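Local coordinates for MxaA (Stigmatella aurantiaca, PDB 4W4T), which is part of a myxalamid-making PKS-NRPS assembly line, its terminal NADPH-binding reductase domain probably releasing the carrier-bound chain as a primary alcohol, at residues A[246-251]-A[284-289]; A[49-54]-A[179-184]. All coordinates share one frame; numbering follows the deposited sequence.

How the contacts relate
Contact 1 lies partly buried in the Rossmann-type domain, its centre about 10 Å from the centre of the chain, where strand 239-248 meets strand 285-286 and the start of helix 287-298. Contact 2 lies at the surface, its centre about 25 Å from the centre of the chain. Contact 1 includes two strands of the parallel sheet, while contact 2 joins loops leading into two others, 57-61 and 185-188; their nearest atoms are about 19 Å apart. Their chemistry follows their place: residues 246-251 and 284-289 are joined by direct backbone bonds and a gripped carboxylate, whereas 49-54 and 179-184 meet through proline packing and two bridging waters, with no direct hydrogen bond.

Contact 1: A[246-251]-A[284-289]; sequences RVTGHS and LTPVDY
Backbone bonds tie Arg246 to Thr285 at one end and Thr248 to Val287 at the other. Thr285 N donates to Arg246 O at 2.9 Å, nearly in line with the carbonyl, and Thr248 N returns a bond to Thr285 O from above the carbonyl plane. Val287 N, the first of its helix, reaches Thr248 O at 2.8 Å with a bent N-H angle of 136°. Strand 285-286 thus pairs in parallel with the C-terminal end of strand 239-248 in the Rossmann-type sheet; Pro286 is the N-cap of helix 287-298, which starts beside Phe66 and Leu67, residues of the NADPH site. Apolar contacts lie on both faces: Val247 CG1 meets Val287 CB at 3.8 Å, while Thr248 CG2 packs against Leu284 CB on the other. Thr248 OG1 bonds outside, to Tyr406. Polar side-chain bonds gather at Asp288, whose CG lies between its backbone N and carbonyl carbon (chi1 44°), bringing the carboxylate to Ser251. Asp288 OD2 takes Ser251 OG at 2.6 Å through its syn lone pair; Asp288 OD1 takes Ser251 N at 3.0 Å from above the carboxylate plane. The carboxylate also stacks on His250, Asp288 CG 3.7 Å above the ring centre and the planes 25° apart. With an alanine here, Ser251 OG and N would probably lose these two acceptors and the His250 ring its stacked carboxylate.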
# COMPACT_ATOMS: atom_id res chain seq x y z
N ARG A 246 22.39 3.05 2.88
CA ARG A 246 21.47 1.93 2.93
C ARG A 246 22.01 0.91 3.92
O ARG A 246 22.99 0.21 3.63
CB ARG A 246 21.29 1.31 1.54
CG ARG A 246 20.49 0.03 1.54
CD ARG A 246 20.35 -0.52 0.11
NE ARG A 246 19.52 0.33 -0.74
CZ ARG A 246 19.96 0.96 -1.82
NH1 ARG A 246 21.23 0.85 -2.18
NH2 ARG A 246 19.13 1.71 -2.55
N VAL A 247 21.38 0.83 5.09
CA VAL A 247 21.92 0.05 6.20
C VAL A 247 21.50 -1.41 6.09
O VAL A 247 20.31 -1.71 6.15
CB VAL A 247 21.46 0.63 7.55
CG1 VAL A 247 21.95 -0.24 8.70
CG2 VAL A 247 21.96 2.07 7.70
N THR A 248 22.48 -2.30 5.92
CA THR A 248 22.19 -3.70 5.66
C THR A 248 22.62 -4.59 6.84
O THR A 248 23.05 -4.08 7.87
CB THR A 248 22.88 -4.18 4.36
OG1 THR A 248 24.30 -4.01 4.45
CG2 THR A 248 22.36 -3.35 3.17
N GLY A 249 22.52 -5.90 6.67
CA GLY A 249 22.75 -6.84 7.76
C GLY A 249 24.10 -6.75 8.45
O GLY A 249 25.06 -6.19 7.90
N HIS A 250 24.19 -7.29 9.66
CA HIS A 250 25.46 -7.39 10.36
C HIS A 250 26.42 -8.29 9.56
O HIS A 250 26.03 -9.36 9.16
CB HIS A 250 25.24 -7.97 11.76
CG HIS A 250 26.45 -7.89 12.63
ND1 HIS A 250 27.49 -8.81 12.56
CD2 HIS A 250 26.80 -7.02 13.61
CE1 HIS A 250 28.41 -8.49 13.45
NE2 HIS A 250 28.02 -7.41 14.10
N SER A 251 27.65 -7.84 9.36
CA SER A 251 28.57 -8.49 8.40
C SER A 251 29.07 -9.87 8.84
O SER A 251 29.63 -10.62 8.03
CB SER A 251 29.79 -7.61 8.13
OG SER A 251 30.63 -7.47 9.27
N LEU A 284 25.63 -0.69 -0.02
CA LEU A 284 25.21 -1.60 1.04
C LEU A 284 26.17 -1.41 2.20
O LEU A 284 27.35 -1.73 2.09
CB LEU A 284 25.23 -3.06 0.59
CG LEU A 284 24.11 -3.59 -0.32
CD1 LEU A 284 24.39 -3.23 -1.76
CD2 LEU A 284 24.04 -5.09 -0.16
N THR A 285 25.65 -0.86 3.28
CA THR A 285 26.47 -0.48 4.43
C THR A 285 26.06 -1.30 5.65
O THR A 285 25.03 -1.02 6.26
CB THR A 285 26.31 1.01 4.74
OG1 THR A 285 26.48 1.78 3.53
CG2 THR A 285 27.33 1.45 5.76
N PRO A 286 26.86 -2.31 6.00
CA PRO A 286 26.50 -3.19 7.12
C PRO A 286 26.26 -2.43 8.44
O PRO A 286 27.02 -1.51 8.77
CB PRO A 286 27.70 -4.11 7.24
CG PRO A 286 28.22 -4.22 5.82
CD PRO A 286 28.06 -2.81 5.28
N VAL A 287 25.25 -2.85 9.18
CA VAL A 287 24.85 -2.13 10.41
C VAL A 287 25.97 -2.08 11.46
O VAL A 287 26.06 -1.11 12.23
CB VAL A 287 23.58 -2.75 11.02
CG1 VAL A 287 23.86 -4.15 11.59
CG2 VAL A 287 23.00 -1.81 12.10
N ASP A 288 26.86 -3.09 11.48
CA ASP A 288 27.96 -3.05 12.46
C ASP A 288 28.96 -1.93 12.15
O ASP A 288 29.55 -1.35 13.06
CB ASP A 288 28.69 -4.40 12.59
CG ASP A 288 28.99 -5.09 11.25
OD1 ASP A 288 28.12 -5.07 10.35
OD2 ASP A 288 30.09 -5.68 11.12
N TYR A 289 29.11 -1.57 10.88
CA TYR A 289 29.93 -0.41 10.56
C TYR A 289 29.25 0.91 10.94
O TYR A 289 29.89 1.81 11.48
CB TYR A 289 30.29 -0.39 9.07
CG TYR A 289 30.96 0.89 8.64
CD1 TYR A 289 32.25 1.20 9.08
CD2 TYR A 289 30.31 1.80 7.82
CE1 TYR A 289 32.86 2.37 8.70
CE2 TYR A 289 30.91 2.97 7.42
CZ TYR A 289 32.19 3.25 7.86
OH TYR A 289 32.79 4.42 7.47

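Contact 2: A[49-54]-A[179-184]; sequences PPVTGA and RTRIKP. With ACT (acetate ion), chain C.
Two loops of the Rossmann-type domain meet here: residues 49-54 lead toward strand 57-61, while residues 179-184 link helix 159-177 to strand 185-188. Pro50 lies beside Ile182, both side chains pointing the same way, with Pro50 CD 3.8 Å from Ile182 CB. Pro50 CB also touches Pro184 CD at 4.1 Å, and Pro50 CA sends a C-H toward Ile182 O at 3.4 Å. The polar link is made by water: one water accepts from Arg181 NH1 at 2.7 Å, in the guanidinium plane at its edge, and lies within bonding distance of Pro49 O and Ile182 O. A second accepts from Val51 N at 2.8 Å and lies within hydrogen-bonding distance of Ile182 O. The contact joins the two loops at the N-terminal ends of strands 57-61 and 185-188, which flank strand 145-148. The Arg181 chain runs extended from CG to NE, taking Arg181 NH1 to 3.7 Å from Val51 CG2 while NH2 forms a salt bridge with Asp144. Lys183 NZ bonds Arg181 O, in its carbonyl plane, and also Leu176 O and Ser140 O. At the start of this segment, away from residues 49-54, Arg179 NH1 donates to OXT of an acetate, probably from the crystallisation liquor, at 3.0 Å.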
# COMPACT_ATOMS: atom_id res chain seq x y z
N PRO A 49 26.70 24.87 31.31
CA PRO A 49 27.57 24.35 30.24
C PRO A 49 27.56 22.83 30.14
O PRO A 49 27.20 22.14 31.09
CB PRO A 49 28.96 24.88 30.63
CG PRO A 49 28.88 25.17 32.09
CD PRO A 49 27.46 25.60 32.34
N PRO A 50 27.96 22.30 28.98
CA PRO A 50 27.93 20.85 28.82
C PRO A 50 28.96 20.20 29.72
O PRO A 50 29.87 20.89 30.17
CB PRO A 50 28.30 20.65 27.34
CG PRO A 50 29.02 21.89 26.95
CD PRO A 50 28.41 22.99 27.76
N VAL A 51 28.80 18.92 29.99
CA VAL A 51 29.82 18.18 30.73
C VAL A 51 31.14 18.25 29.96
O VAL A 51 31.16 18.06 28.75
CB VAL A 51 29.42 16.71 30.92
CG1 VAL A 51 30.52 15.95 31.64
CG2 VAL A 51 28.11 16.61 31.65
N THR A 52 32.23 18.56 30.66
CA THR A 52 33.56 18.53 30.04
C THR A 52 34.35 17.38 30.61
O THR A 52 35.42 17.03 30.09
CB THR A 52 34.33 19.83 30.27
OG1 THR A 52 34.36 20.12 31.68
CG2 THR A 52 33.68 20.99 29.52
N GLY A 53 33.83 16.80 31.68
CA GLY A 53 34.37 15.58 32.23
C GLY A 53 33.74 14.34 31.61
O GLY A 53 33.12 14.40 30.55
N ALA A 54 33.90 13.22 32.30
CA ALA A 54 33.36 11.94 31.87
C ALA A 54 31.83 11.99 31.77
O ALA A 54 31.17 12.58 32.65
CB ALA A 54 33.79 10.84 32.85
N ARG A 179 17.61 22.49 27.59
CA ARG A 179 16.85 22.74 28.82
C ARG A 179 17.70 22.46 30.05
O ARG A 179 18.25 21.36 30.18
CB ARG A 179 15.58 21.88 28.85
CG ARG A 179 14.68 22.10 30.09
CD ARG A 179 13.99 23.46 30.04
NE ARG A 179 13.24 23.65 28.80
CZ ARG A 179 11.96 23.34 28.61
NH1 ARG A 179 11.22 22.80 29.57
NH2 ARG A 179 11.42 23.56 27.42
N THR A 180 17.77 23.43 30.95
CA THR A 180 18.49 23.29 32.21
C THR A 180 19.99 23.38 31.99
O THR A 180 20.64 24.32 32.45
CB THR A 180 18.16 21.95 32.89
OG1 THR A 180 16.74 21.84 33.08
CG2 THR A 180 18.85 21.85 34.24
N ARG A 181 20.53 22.39 31.29
CA ARG A 181 21.96 22.36 30.99
C ARG A 181 22.22 21.74 29.62
O ARG A 181 21.50 20.84 29.18
CB ARG A 181 22.72 21.59 32.06
CG ARG A 181 22.30 20.15 32.27
CD ARG A 181 23.09 19.59 33.45
NE ARG A 181 22.89 18.18 33.70
CZ ARG A 181 23.63 17.22 33.16
NH1 ARG A 181 24.60 17.55 32.32
NH2 ARG A 181 23.41 15.95 33.47
N ILE A 182 23.24 22.25 28.95
CA ILE A 182 23.56 21.88 27.58
C ILE A 182 23.94 20.42 27.43
O ILE A 182 24.73 19.88 28.21
CB ILE A 182 24.70 22.75 27.02
CG1 ILE A 182 24.30 24.22 27.06
CG2 ILE A 182 25.09 22.32 25.59
CD1 ILE A 182 22.91 24.47 26.49
N LYS A 183 23.36 19.77 26.42
CA LYS A 183 23.62 18.37 26.15
C LYS A 183 24.03 18.18 24.69
O LYS A 183 23.24 18.44 23.78
CB LYS A 183 22.39 17.51 26.46
CG LYS A 183 21.80 17.77 27.84
CD LYS A 183 20.51 16.98 28.06
CE LYS A 183 19.79 17.42 29.36
NZ LYS A 183 19.42 18.87 29.34
N PRO A 184 25.27 17.73 24.46
CA PRO A 184 25.65 17.43 23.07
C PRO A 184 24.70 16.43 22.43
O PRO A 184 24.17 15.51 23.09
CB PRO A 184 27.06 16.85 23.22
CG PRO A 184 27.60 17.53 24.44
CD PRO A 184 26.41 17.61 25.38
C ACT C . 7.70 22.94 27.91
O ACT C . 6.47 22.65 27.75
OXT ACT C . 8.31 22.76 29.02
CH3 ACT C . 8.47 23.54 26.76
O HOH W 1 25.31 19.80 31.02
O HOH W 2 26.59 17.71 28.71